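PDB 1GKR: L-hydantoinase from Arthrobacter aurescens, which hydrolyses the ring amide of 5-substituted hydantoins, preferring aryl over alkyl derivatives, as a zinc-dependent homotetrameric cyclic amidase whose stereoselectivity varies with the substrate. Local coordinates for residues Q266-I270 and M344-N348; L336-T340 and F405-Y411; I396-A402 and F414-T420. One frame throughout, in Å; residues are numbered along the deposited sequence.

Interaction 1. Residues Q266-I270 and M344-N348; sequences QYLNI and MMLTN
Two helices of the amidohydrolase barrel domain meet here: L268 and N269, at the end of the short helix 265-268, pack against M344, M345 and N348 on one side of helix 341-350. N269 does most of the work. It is the first residue to leave helical geometry, and its side chain sets off toward the other helix with CG anti to its own carbonyl carbon (chi1 -60°), which carries the amide in among the two methionines and N348. Its OD1 accepts a weak bond from ND2 of N348, 3.2 Å long and bent to 127°, with the two amide planes turned 50° apart. The same ND2 of N348 also gives a weak bond to the backbone O of M344, 3.3 Å away, while OD1 of N348 accepts from NZ of K352. The ND2 of N269 donates to the carbonyl of P265, so this asparagine bonds back to its own helix while also touching helix 341-350.

Helix 265-268 directly follows the parallel barrel strand 259-263, and the side chain of L268 lies about 10 Å from that of the zinc ligand H239. The contact joins this helix to 341-350, with helix 291-303 alongside. The methionines suit this role because their flexible chains fit around a polar amide and still present an apolar surface. CG of M344 rests 3.9 Å from CG of N269, and SD of M345 lies 3.7 Å from ND2 of N269. Bends at chi2 and chi3 fold the M345 chain so that its CE meets CD1 of L268 at 3.6 Å, the two side chains crossing at about a right angle. L301 of helix 291-303 touches both L268 and M345, and W298 donates its indole N-H to the carbonyl of L268.

Interaction 2. Residues L336-T340 and F405-Y411; sequences LGLET and FRSLHKY
The ring of F405 takes CB of E339 over one face, 4.2 Å above the plane and offset toward the rim, while CD1 of L336 comes in at its edge, 3.9 Å from CD2. CG2 of T340 approaches obliquely, 3.7 Å from CZ of F405. The E339 carboxylate, its plane 49° from that of the ring, runs past F405 to the backbone beyond: the N-H of R406 meets OE1 of E339 at 3.0 Å and 167°, nearly straight and on the syn lone pair. S81 of helix 75-85 gives OE1 a second hydrogen bond. Both segments are loops of the TIM-barrel domain, 336-340 leading into helix 341-350, and the L336 side chain lies about 8 Å from that of the zinc ligand H62. Replacing E339 with an alanine would probably leave the R406 N-H and the S81 hydroxyl without their shared acceptor. L336 suits the other end, its branched apolar chain bringing CD1 to F405, S407 and H409, 3.8 Å from CB of H409. There a water accepts from N of L336 (3.0 Å) and donates to O of Y411 (3.1 Å). S407 braces its own loop, its OG donating to O of H409 in the carbonyl plane.

Interaction 3. Residues I396-A402 and F414-T420; sequences IDTKVDA and FDGMPVT
This partly buried antiparallel strand pairing, centred about 20 Å from the chain's centre, lays the short strand 398-399 along the start of strand 418-428. T398 and V419 form the hydrogen-bonded pair: N of V419 donates to O of T398 at 2.7 Å, and the return bond from N of T398 to O of V419 is weak. Their side chains lie side by side, CG2 of T398 3.8 Å from CB of V419, and on that face V419 is buried against P343 and T347 of helix 341-350. K399 and P418, a non-hydrogen-bonded pair, share the other face; a proline, lacking an N-H, costs this pairing no bond. At one end N of I396 donates to O of T420 (3.0 Å); at the other N of V400 donates to O of M417 and N of G416 to O of V400, both 2.8 Å. CG1 of V400 packs 3.9 Å from CB of M417. G416 lies in the type II beta turn from F414 to M417, where a CB would jam against the carbonyl O of D415. CG of D415, anti to the backbone N (chi1 -161°), swings OD1 across to accept from N of A402 at 2.7 Å, met from above the carboxylate plane.

Interaction 1 is buried, while interactions 2 and 3 are each partly buried, with some exposed residues. Helix 341-350 relates all three: it supplies one side of interaction 1, follows directly on segment 336-340 of interaction 2, and packs against 414-420 of interaction 3, where T347 OG1 probably bonds to T420 N and the methionines M344 and M417 meet. T340 likewise touches both V400 and F414, joining interactions 2 and 3. The chemistry differs with place: methionine and leucine contacts with one weak amide-amide bond in interaction 1, a glutamate and a phenylalanine ring between loops, and a ladder of backbone hydrogen bonds in the strand pair.

Interaction 1. Residues Q266-I270 and M344-N348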
ATOM      1  N   GLN A 266      11.136 -20.722  19.985  1.00 14.25           N
ATOM      2  CA  GLN A 266      12.113 -19.881  20.696  1.00 16.71           C
ATOM      3  C   GLN A 266      11.721 -18.416  20.636  1.00 16.64           C
ATOM      4  O   GLN A 266      11.988 -17.655  21.564  1.00 18.54           O
ATOM      5  CB  GLN A 266      13.514 -19.968  20.083  1.00 16.05           C
ATOM      6  CG  GLN A 266      13.779 -21.200  19.303  1.00 22.25           C
ATOM      7  CD  GLN A 266      13.289 -21.094  17.891  1.00 21.41           C
ATOM      8  OE1 GLN A 266      14.039 -20.734  16.990  1.00 22.76           O
ATOM      9  NE2 GLN A 266      12.017 -21.401  17.687  1.00 24.77           N
ATOM     10  N   TYR A 267      11.116 -18.017  19.525  1.00 15.02           N
ATOM     11  CA  TYR A 267      10.728 -16.634  19.339  1.00 14.62           C
ATOM     12  C   TYR A 267       9.387 -16.319  19.964  1.00 15.63           C
ATOM     13  O   TYR A 267       9.122 -15.169  20.307  1.00 16.68           O
ATOM     14  CB  TYR A 267      10.712 -16.303  17.850  1.00 14.26           C
ATOM     15  CG  TYR A 267      12.076 -16.414  17.231  1.00 13.25           C
ATOM     16  CD1 TYR A 267      13.085 -15.512  17.568  1.00 14.06           C
ATOM     17  CD2 TYR A 267      12.379 -17.447  16.345  1.00 12.03           C
ATOM     18  CE1 TYR A 267      14.366 -15.635  17.039  1.00 13.28           C
ATOM     19  CE2 TYR A 267      13.658 -17.585  15.808  1.00 10.37           C
ATOM     20  CZ  TYR A 267      14.647 -16.675  16.159  1.00 13.72           C
ATOM     21  OH  TYR A 267      15.917 -16.806  15.640  1.00 13.24           O
ATOM     22  N   LEU A 268       8.544 -17.336  20.116  1.00 16.16           N
ATOM     23  CA  LEU A 268       7.223 -17.136  20.709  1.00 17.09           C
ATOM     24  C   LEU A 268       7.227 -17.263  22.230  1.00 18.61           C
ATOM     25  O   LEU A 268       6.517 -16.529  22.914  1.00 18.47           O
ATOM     26  CB  LEU A 268       6.220 -18.136  20.127  1.00 15.22           C
ATOM     27  CG  LEU A 268       5.899 -17.961  18.642  1.00 14.00           C
ATOM     28  CD1 LEU A 268       5.065 -19.115  18.149  1.00 15.44           C
ATOM     29  CD2 LEU A 268       5.164 -16.670  18.440  1.00 14.10           C
ATOM     30  N   ASN A 269       8.046 -18.176  22.750  1.00 17.68           N
ATOM     31  CA  ASN A 269       8.116 -18.430  24.185  1.00 16.74           C
ATOM     32  C   ASN A 269       9.256 -17.788  24.958  1.00 17.05           C
ATOM     33  O   ASN A 269       9.447 -18.094  26.133  1.00 17.38           O
ATOM     34  CB  ASN A 269       8.133 -19.934  24.420  1.00 14.71           C
ATOM     35  CG  ASN A 269       6.901 -20.605  23.875  1.00 18.30           C
ATOM     36  OD1 ASN A 269       5.825 -20.513  24.462  1.00 20.07           O
ATOM     37  ND2 ASN A 269       7.038 -21.266  22.729  1.00 19.33           N
ATOM     38  N   ILE A 270      10.023 -16.913  24.314  1.00 16.77           N
ATOM     39  CA  ILE A 270      11.121 -16.241  25.002  1.00 16.72           C
ATOM     40  C   ILE A 270      11.118 -14.786  24.595  1.00 17.87           C
ATOM     41  O   ILE A 270      10.751 -14.439  23.474  1.00 17.67           O
ATOM     42  CB  ILE A 270      12.482 -16.838  24.653  1.00 17.98           C
ATOM     43  CG1 ILE A 270      12.478 -18.335  24.924  1.00 19.70           C
ATOM     44  CG2 ILE A 270      13.556 -16.205  25.510  1.00 18.56           C
ATOM     45  CD1 ILE A 270      13.739 -19.005  24.475  1.00 22.31           C
ATOM     46  N   MET A 344       5.996 -26.905  24.489  1.00 13.28           N
ATOM     47  CA  MET A 344       6.025 -25.483  24.746  1.00 14.72           C
ATOM     48  C   MET A 344       4.832 -24.806  24.071  1.00 17.71           C
ATOM     49  O   MET A 344       4.191 -23.947  24.675  1.00 20.25           O
ATOM     50  CB  MET A 344       7.341 -24.882  24.268  1.00 14.15           C
ATOM     51  CG  MET A 344       8.019 -24.005  25.311  1.00 19.33           C
ATOM     52  SD  MET A 344       8.057 -24.790  26.950  1.00 22.60           S
ATOM     53  CE  MET A 344       7.942 -23.395  27.989  1.00 23.05           C
ATOM     54  N   MET A 345       4.517 -25.201  22.833  1.00 18.51           N
ATOM     55  CA  MET A 345       3.382 -24.620  22.103  1.00 16.04           C
ATOM     56  C   MET A 345       2.059 -25.043  22.742  1.00 18.80           C
ATOM     57  O   MET A 345       1.129 -24.246  22.878  1.00 20.54           O
ATOM     58  CB  MET A 345       3.388 -25.063  20.637  1.00 11.87           C
ATOM     59  CG  MET A 345       4.539 -24.532  19.826  1.00 10.91           C
ATOM     60  SD  MET A 345       4.859 -22.789  20.134  1.00 12.41           S
ATOM     61  CE  MET A 345       3.375 -22.028  19.495  1.00  7.03           C
ATOM     62  N   LEU A 346       1.979 -26.314  23.118  1.00 18.33           N
ATOM     63  CA  LEU A 346       0.794 -26.851  23.762  1.00 17.72           C
ATOM     64  C   LEU A 346       0.558 -26.126  25.089  1.00 18.25           C
ATOM     65  O   LEU A 346      -0.551 -25.703  25.395  1.00 15.65           O
ATOM     66  CB  LEU A 346       1.011 -28.334  24.023  1.00 18.13           C
ATOM     67  CG  LEU A 346       0.207 -29.376  23.251  1.00 20.09           C
ATOM     68  CD1 LEU A 346      -0.196 -28.877  21.881  1.00 18.18           C
ATOM     69  CD2 LEU A 346       1.052 -30.637  23.170  1.00 19.17           C
ATOM     70  N   THR A 347       1.628 -25.970  25.860  1.00 18.74           N
ATOM     71  CA  THR A 347       1.569 -25.329  27.164  1.00 18.50           C
ATOM     72  C   THR A 347       1.247 -23.837  27.177  1.00 19.27           C
ATOM     73  O   THR A 347       0.290 -23.419  27.821  1.00 21.09           O
ATOM     74  CB  THR A 347       2.897 -25.552  27.930  1.00 17.59           C
ATOM     75  OG1 THR A 347       3.015 -26.935  28.276  1.00 17.85           O
ATOM     76  CG2 THR A 347       2.952 -24.718  29.191  1.00 12.53           C
ATOM     77  N   ASN A 348       2.037 -23.035  26.477  1.00 18.25           N
ATOM     78  CA  ASN A 348       1.822 -21.596  26.477  1.00 18.16           C
ATOM     79  C   ASN A 348       0.941 -21.077  25.362  1.00 19.88           C
ATOM     80  O   ASN A 348       0.636 -19.879  25.310  1.00 20.49           O
ATOM     81  CB  ASN A 348       3.162 -20.887  26.430  1.00 20.36           C
ATOM     82  CG  ASN A 348       4.071 -21.316  27.553  1.00 23.68           C
ATOM     83  OD1 ASN A 348       3.794 -21.058  28.723  1.00 25.89           O
ATOM     84  ND2 ASN A 348       5.157 -21.994  27.205  1.00 25.69           N
TER

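Interaction 2. Residues L336-T340 and F405-Y411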
ATOM      1  N   LEU A 336      18.679 -26.049  21.730  1.00 17.88           N
ATOM      2  CA  LEU A 336      18.047 -27.344  21.473  1.00 17.29           C
ATOM      3  C   LEU A 336      16.556 -27.060  21.493  1.00 16.19           C
ATOM      4  O   LEU A 336      16.129 -26.079  22.095  1.00 15.28           O
ATOM      5  CB  LEU A 336      18.402 -28.351  22.568  1.00 15.30           C
ATOM      6  CG  LEU A 336      19.895 -28.659  22.707  1.00 16.98           C
ATOM      7  CD1 LEU A 336      20.110 -29.671  23.803  1.00 20.62           C
ATOM      8  CD2 LEU A 336      20.428 -29.218  21.411  1.00 16.46           C
ATOM      9  N   GLY A 337      15.761 -27.890  20.826  1.00 17.46           N
ATOM     10  CA  GLY A 337      14.329 -27.646  20.812  1.00 15.82           C
ATOM     11  C   GLY A 337      13.489 -28.834  20.403  1.00 16.85           C
ATOM     12  O   GLY A 337      12.259 -28.799  20.473  1.00 19.67           O
ATOM     13  N   LEU A 338      14.153 -29.898  19.985  1.00 15.79           N
ATOM     14  CA  LEU A 338      13.463 -31.095  19.548  1.00 15.79           C
ATOM     15  C   LEU A 338      12.577 -31.720  20.617  1.00 16.55           C
ATOM     16  O   LEU A 338      11.544 -32.315  20.318  1.00 16.94           O
ATOM     17  CB  LEU A 338      14.494 -32.107  19.091  1.00 14.21           C
ATOM     18  CG  LEU A 338      14.353 -32.676  17.694  1.00 14.87           C
ATOM     19  CD1 LEU A 338      13.694 -31.690  16.774  1.00 13.36           C
ATOM     20  CD2 LEU A 338      15.749 -33.038  17.197  1.00 15.72           C
ATOM     21  N   GLU A 339      12.978 -31.583  21.870  1.00 19.13           N
ATOM     22  CA  GLU A 339      12.224 -32.186  22.958  1.00 20.95           C
ATOM     23  C   GLU A 339      11.232 -31.239  23.620  1.00 20.28           C
ATOM     24  O   GLU A 339      10.333 -31.681  24.331  1.00 20.02           O
ATOM     25  CB  GLU A 339      13.206 -32.740  23.996  1.00 23.35           C
ATOM     26  CG  GLU A 339      12.759 -34.037  24.631  1.00 26.37           C
ATOM     27  CD  GLU A 339      13.845 -34.689  25.458  1.00 26.65           C
ATOM     28  OE1 GLU A 339      14.941 -34.926  24.913  1.00 23.98           O
ATOM     29  OE2 GLU A 339      13.597 -34.970  26.650  1.00 28.07           O
ATOM     30  N   THR A 340      11.380 -29.943  23.368  1.00 19.65           N
ATOM     31  CA  THR A 340      10.511 -28.937  23.970  1.00 18.85           C
ATOM     32  C   THR A 340       9.569 -28.169  23.030  1.00 19.82           C
ATOM     33  O   THR A 340       8.737 -27.382  23.489  1.00 19.95           O
ATOM     34  CB  THR A 340      11.357 -27.905  24.707  1.00 18.91           C
ATOM     35  OG1 THR A 340      12.306 -27.334  23.802  1.00 16.92           O
ATOM     36  CG2 THR A 340      12.094 -28.553  25.844  1.00 19.86           C
ATOM     37  N   PHE A 405      17.142 -34.702  28.936  1.00 26.94           N
ATOM     38  CA  PHE A 405      17.131 -34.735  27.480  1.00 25.31           C
ATOM     39  C   PHE A 405      17.819 -35.973  26.951  1.00 25.53           C
ATOM     40  O   PHE A 405      18.843 -36.400  27.477  1.00 27.55           O
ATOM     41  CB  PHE A 405      17.833 -33.505  26.907  1.00 23.65           C
ATOM     42  CG  PHE A 405      16.977 -32.270  26.876  1.00 22.82           C
ATOM     43  CD1 PHE A 405      15.734 -32.242  27.505  1.00 19.63           C
ATOM     44  CD2 PHE A 405      17.427 -31.120  26.224  1.00 20.49           C
ATOM     45  CE1 PHE A 405      14.956 -31.089  27.490  1.00 18.99           C
ATOM     46  CE2 PHE A 405      16.653 -29.960  26.206  1.00 20.96           C
ATOM     47  CZ  PHE A 405      15.416 -29.943  26.839  1.00 19.92           C
ATOM     48  N   ARG A 406      17.263 -36.536  25.892  1.00 25.06           N
ATOM     49  CA  ARG A 406      17.826 -37.729  25.287  1.00 27.08           C
ATOM     50  C   ARG A 406      18.925 -37.384  24.279  1.00 25.12           C
ATOM     51  O   ARG A 406      19.682 -38.251  23.854  1.00 25.43           O
ATOM     52  CB  ARG A 406      16.710 -38.499  24.598  1.00 32.10           C
ATOM     53  CG  ARG A 406      15.470 -38.624  25.468  1.00 42.54           C
ATOM     54  CD  ARG A 406      15.737 -39.562  26.604  1.00 49.58           C
ATOM     55  NE  ARG A 406      16.032 -40.898  26.090  1.00 60.11           N
ATOM     56  CZ  ARG A 406      16.927 -41.732  26.618  1.00 64.45           C
ATOM     57  NH1 ARG A 406      17.634 -41.376  27.688  1.00 66.21           N
ATOM     58  NH2 ARG A 406      17.109 -42.933  26.078  1.00 66.15           N
ATOM     59  N   SER A 407      19.014 -36.112  23.909  1.00 24.39           N
ATOM     60  CA  SER A 407      19.999 -35.658  22.932  1.00 23.48           C
ATOM     61  C   SER A 407      21.421 -35.633  23.475  1.00 25.08           C
ATOM     62  O   SER A 407      21.647 -35.826  24.670  1.00 25.96           O
ATOM     63  CB  SER A 407      19.633 -34.260  22.442  1.00 21.53           C
ATOM     64  OG  SER A 407      19.607 -33.350  23.523  1.00 17.25           O
ATOM     65  N   LEU A 408      22.381 -35.382  22.588  1.00 25.27           N
ATOM     66  CA  LEU A 408      23.780 -35.319  22.991  1.00 24.88           C
ATOM     67  C   LEU A 408      23.972 -34.241  24.050  1.00 24.52           C
ATOM     68  O   LEU A 408      24.579 -34.494  25.080  1.00 28.06           O
ATOM     69  CB  LEU A 408      24.685 -35.017  21.798  1.00 24.92           C
ATOM     70  CG  LEU A 408      26.153 -34.919  22.221  1.00 25.95           C
ATOM     71  CD1 LEU A 408      26.604 -36.293  22.686  1.00 22.79           C
ATOM     72  CD2 LEU A 408      27.030 -34.410  21.080  1.00 22.55           C
ATOM     73  N   HIS A 409      23.465 -33.042  23.800  1.00 22.39           N
ATOM     74  CA  HIS A 409      23.594 -31.978  24.777  1.00 23.97           C
ATOM     75  C   HIS A 409      22.427 -31.930  25.750  1.00 24.69           C
ATOM     76  O   HIS A 409      21.308 -32.317  25.420  1.00 26.47           O
ATOM     77  CB  HIS A 409      23.774 -30.645  24.071  1.00 25.90           C
ATOM     78  CG  HIS A 409      25.118 -30.505  23.439  1.00 29.72           C
ATOM     79  ND1 HIS A 409      26.288 -30.613  24.161  1.00 30.34           N
ATOM     80  CD2 HIS A 409      25.485 -30.330  22.147  1.00 29.13           C
ATOM     81  CE1 HIS A 409      27.317 -30.512  23.340  1.00 31.43           C
ATOM     82  NE2 HIS A 409      26.858 -30.341  22.113  1.00 30.44           N
ATOM     83  N   LYS A 410      22.695 -31.444  26.955  1.00 23.24           N
ATOM     84  CA  LYS A 410      21.683 -31.401  27.993  1.00 21.03           C
ATOM     85  C   LYS A 410      21.400 -30.047  28.613  1.00 20.02           C
ATOM     86  O   LYS A 410      21.502 -29.895  29.823  1.00 21.41           O
ATOM     87  CB  LYS A 410      22.067 -32.366  29.114  1.00 22.60           C
ATOM     88  CG  LYS A 410      21.571 -33.794  28.963  1.00 25.27           C
ATOM     89  CD  LYS A 410      22.423 -34.667  28.070  1.00 22.06           C
ATOM     90  CE  LYS A 410      21.871 -36.096  28.126  1.00 24.19           C
ATOM     91  NZ  LYS A 410      22.487 -37.025  27.136  1.00 26.31           N
ATOM     92  N   TYR A 411      21.057 -29.058  27.806  1.00 20.75           N
ATOM     93  CA  TYR A 411      20.721 -27.741  28.343  1.00 20.32           C
ATOM     94  C   TYR A 411      19.641 -27.117  27.472  1.00 20.26           C
ATOM     95  O   TYR A 411      19.468 -27.504  26.321  1.00 21.45           O
ATOM     96  CB  TYR A 411      21.957 -26.852  28.412  1.00 20.25           C
ATOM     97  CG  TYR A 411      22.615 -26.601  27.088  1.00 21.41           C
ATOM     98  CD1 TYR A 411      22.183 -25.568  26.261  1.00 21.60           C
ATOM     99  CD2 TYR A 411      23.682 -27.389  26.664  1.00 22.73           C
ATOM    100  CE1 TYR A 411      22.799 -25.320  25.045  1.00 21.87           C
ATOM    101  CE2 TYR A 411      24.307 -27.151  25.442  1.00 23.38           C
ATOM    102  CZ  TYR A 411      23.859 -26.115  24.640  1.00 21.76           C
ATOM    103  OH  TYR A 411      24.468 -25.874  23.439  1.00 21.10           O
TER
HETATM  104  O   HOH W   1      19.558 -25.073  24.416  1.00 27.88           O

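Interaction 3. Residues I396-A402 and F414-T420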
ATOM      1  N   ILE A 396      -1.466 -32.086  32.075  1.00 37.63           N
ATOM      2  CA  ILE A 396      -0.246 -32.531  32.732  1.00 35.24           C
ATOM      3  C   ILE A 396       0.277 -31.406  33.599  1.00 35.47           C
ATOM      4  O   ILE A 396      -0.072 -30.241  33.416  1.00 35.68           O
ATOM      5  CB  ILE A 396       0.844 -32.861  31.686  1.00 36.70           C
ATOM      6  CG1 ILE A 396       0.397 -34.024  30.807  1.00 40.12           C
ATOM      7  CG2 ILE A 396       2.145 -33.174  32.358  1.00 37.54           C
ATOM      8  CD1 ILE A 396      -0.016 -35.257  31.584  1.00 44.49           C
ATOM      9  N   ASP A 397       1.115 -31.764  34.556  1.00 36.66           N
ATOM     10  CA  ASP A 397       1.732 -30.784  35.427  1.00 39.25           C
ATOM     11  C   ASP A 397       3.140 -31.279  35.655  1.00 37.81           C
ATOM     12  O   ASP A 397       3.346 -32.313  36.289  1.00 37.84           O
ATOM     13  CB  ASP A 397       1.000 -30.678  36.756  1.00 44.72           C
ATOM     14  CG  ASP A 397       1.650 -29.688  37.689  1.00 50.34           C
ATOM     15  OD1 ASP A 397       1.796 -28.507  37.297  1.00 53.03           O
ATOM     16  OD2 ASP A 397       2.020 -30.093  38.811  1.00 55.62           O
ATOM     17  N   THR A 398       4.108 -30.547  35.116  1.00 36.14           N
ATOM     18  CA  THR A 398       5.498 -30.934  35.240  1.00 34.54           C
ATOM     19  C   THR A 398       6.400 -29.803  34.757  1.00 34.44           C
ATOM     20  O   THR A 398       5.913 -28.735  34.378  1.00 34.39           O
ATOM     21  CB  THR A 398       5.754 -32.232  34.434  1.00 34.41           C
ATOM     22  OG1 THR A 398       7.133 -32.590  34.525  1.00 37.42           O
ATOM     23  CG2 THR A 398       5.359 -32.054  32.980  1.00 32.94           C
ATOM     24  N   LYS A 399       7.711 -30.022  34.796  1.00 34.78           N
ATOM     25  CA  LYS A 399       8.677 -29.008  34.359  1.00 35.09           C
ATOM     26  C   LYS A 399       9.591 -29.597  33.295  1.00 32.72           C
ATOM     27  O   LYS A 399       9.767 -30.810  33.225  1.00 31.86           O
ATOM     28  CB  LYS A 399       9.571 -28.556  35.525  1.00 37.03           C
ATOM     29  CG  LYS A 399       8.865 -28.061  36.767  1.00 41.86           C
ATOM     30  CD  LYS A 399       8.152 -26.741  36.532  1.00 48.89           C
ATOM     31  CE  LYS A 399       7.618 -26.170  37.840  1.00 51.18           C
ATOM     32  NZ  LYS A 399       8.728 -25.983  38.826  1.00 54.26           N
ATOM     33  N   VAL A 400      10.174 -28.746  32.461  1.00 30.70           N
ATOM     34  CA  VAL A 400      11.111 -29.255  31.475  1.00 30.56           C
ATOM     35  C   VAL A 400      12.429 -29.373  32.254  1.00 31.16           C
ATOM     36  O   VAL A 400      12.841 -28.431  32.943  1.00 31.33           O
ATOM     37  CB  VAL A 400      11.251 -28.294  30.246  1.00 27.74           C
ATOM     38  CG1 VAL A 400      11.128 -26.878  30.686  1.00 28.92           C
ATOM     39  CG2 VAL A 400      12.595 -28.491  29.562  1.00 25.18           C
ATOM     40  N   ASP A 401      13.055 -30.547  32.182  1.00 30.51           N
ATOM     41  CA  ASP A 401      14.320 -30.804  32.872  1.00 30.51           C
ATOM     42  C   ASP A 401      15.403 -31.147  31.842  1.00 29.67           C
ATOM     43  O   ASP A 401      15.577 -32.310  31.470  1.00 29.32           O
ATOM     44  CB  ASP A 401      14.138 -31.964  33.847  1.00 33.47           C
ATOM     45  CG  ASP A 401      15.387 -32.249  34.657  1.00 37.61           C
ATOM     46  OD1 ASP A 401      16.385 -31.496  34.519  1.00 39.09           O
ATOM     47  OD2 ASP A 401      15.360 -33.229  35.437  1.00 40.08           O
ATOM     48  N   ALA A 402      16.139 -30.131  31.401  1.00 26.87           N
ATOM     49  CA  ALA A 402      17.161 -30.309  30.377  1.00 27.60           C
ATOM     50  C   ALA A 402      18.121 -31.477  30.577  1.00 28.78           C
ATOM     51  O   ALA A 402      18.592 -32.061  29.605  1.00 28.54           O
ATOM     52  CB  ALA A 402      17.945 -29.015  30.207  1.00 26.46           C
ATOM     53  N   PHE A 414      14.511 -23.258  27.978  1.00 24.12           N
ATOM     54  CA  PHE A 414      13.255 -23.553  28.658  1.00 26.62           C
ATOM     55  C   PHE A 414      13.448 -24.354  29.929  1.00 28.69           C
ATOM     56  O   PHE A 414      12.482 -24.667  30.620  1.00 28.13           O
ATOM     57  CB  PHE A 414      12.333 -24.339  27.722  1.00 26.31           C
ATOM     58  CG  PHE A 414      12.138 -23.691  26.383  1.00 25.66           C
ATOM     59  CD1 PHE A 414      11.567 -22.427  26.285  1.00 23.93           C
ATOM     60  CD2 PHE A 414      12.547 -24.335  25.222  1.00 25.54           C
ATOM     61  CE1 PHE A 414      11.409 -21.812  25.051  1.00 25.33           C
ATOM     62  CE2 PHE A 414      12.393 -23.727  23.981  1.00 26.69           C
ATOM     63  CZ  PHE A 414      11.822 -22.463  23.894  1.00 25.09           C
ATOM     64  N   ASP A 415      14.693 -24.691  30.238  1.00 29.72           N
ATOM     65  CA  ASP A 415      14.968 -25.485  31.426  1.00 30.45           C
ATOM     66  C   ASP A 415      14.231 -24.916  32.634  1.00 30.65           C
ATOM     67  O   ASP A 415      14.246 -23.707  32.873  1.00 29.58           O
ATOM     68  CB  ASP A 415      16.476 -25.526  31.670  1.00 31.00           C
ATOM     69  CG  ASP A 415      16.896 -26.660  32.583  1.00 31.78           C
ATOM     70  OD1 ASP A 415      16.270 -27.749  32.564  1.00 30.22           O
ATOM     71  OD2 ASP A 415      17.886 -26.462  33.310  1.00 34.14           O
ATOM     72  N   GLY A 416      13.554 -25.797  33.368  1.00 31.11           N
ATOM     73  CA  GLY A 416      12.824 -25.379  34.551  1.00 30.92           C
ATOM     74  C   GLY A 416      11.402 -24.892  34.339  1.00 31.42           C
ATOM     75  O   GLY A 416      10.594 -24.885  35.276  1.00 30.18           O
ATOM     76  N   MET A 417      11.080 -24.476  33.117  1.00 30.94           N
ATOM     77  CA  MET A 417       9.740 -23.990  32.831  1.00 28.33           C
ATOM     78  C   MET A 417       8.676 -25.064  32.917  1.00 27.57           C
ATOM     79  O   MET A 417       8.929 -26.244  32.659  1.00 27.77           O
ATOM     80  CB  MET A 417       9.699 -23.349  31.464  1.00 30.51           C
ATOM     81  CG  MET A 417      10.189 -21.943  31.474  1.00 35.68           C
ATOM     82  SD  MET A 417      10.089 -21.238  29.835  1.00 43.21           S
ATOM     83  CE  MET A 417      11.659 -20.285  29.842  1.00 43.97           C
ATOM     84  N   PRO A 418       7.457 -24.668  33.300  1.00 26.03           N
ATOM     85  CA  PRO A 418       6.345 -25.610  33.422  1.00 26.19           C
ATOM     86  C   PRO A 418       5.827 -26.124  32.088  1.00 26.22           C
ATOM     87  O   PRO A 418       5.907 -25.441  31.065  1.00 26.11           O
ATOM     88  CB  PRO A 418       5.297 -24.806  34.183  1.00 24.13           C
ATOM     89  CG  PRO A 418       5.544 -23.431  33.717  1.00 25.28           C
ATOM     90  CD  PRO A 418       7.052 -23.325  33.738  1.00 24.35           C
ATOM     91  N   VAL A 419       5.300 -27.341  32.125  1.00 25.42           N
ATOM     92  CA  VAL A 419       4.745 -28.014  30.961  1.00 23.73           C
ATOM     93  C   VAL A 419       3.377 -28.552  31.368  1.00 24.42           C
ATOM     94  O   VAL A 419       3.283 -29.364  32.288  1.00 26.63           O
ATOM     95  CB  VAL A 419       5.643 -29.192  30.554  1.00 22.96           C
ATOM     96  CG1 VAL A 419       5.012 -29.964  29.413  1.00 21.81           C
ATOM     97  CG2 VAL A 419       7.019 -28.677  30.181  1.00 20.71           C
ATOM     98  N   THR A 420       2.321 -28.112  30.693  1.00 23.59           N
ATOM     99  CA  THR A 420       0.978 -28.573  31.029  1.00 22.63           C
ATOM    100  C   THR A 420       0.351 -29.441  29.943  1.00 22.65           C
ATOM    101  O   THR A 420      -0.770 -29.921  30.092  1.00 24.64           O
ATOM    102  CB  THR A 420       0.033 -27.386  31.309  1.00 23.36           C
ATOM    103  OG1 THR A 420      -0.047 -26.546  30.147  1.00 24.50           O
ATOM    104  CG2 THR A 420       0.533 -26.577  32.495  1.00 19.81           C
TER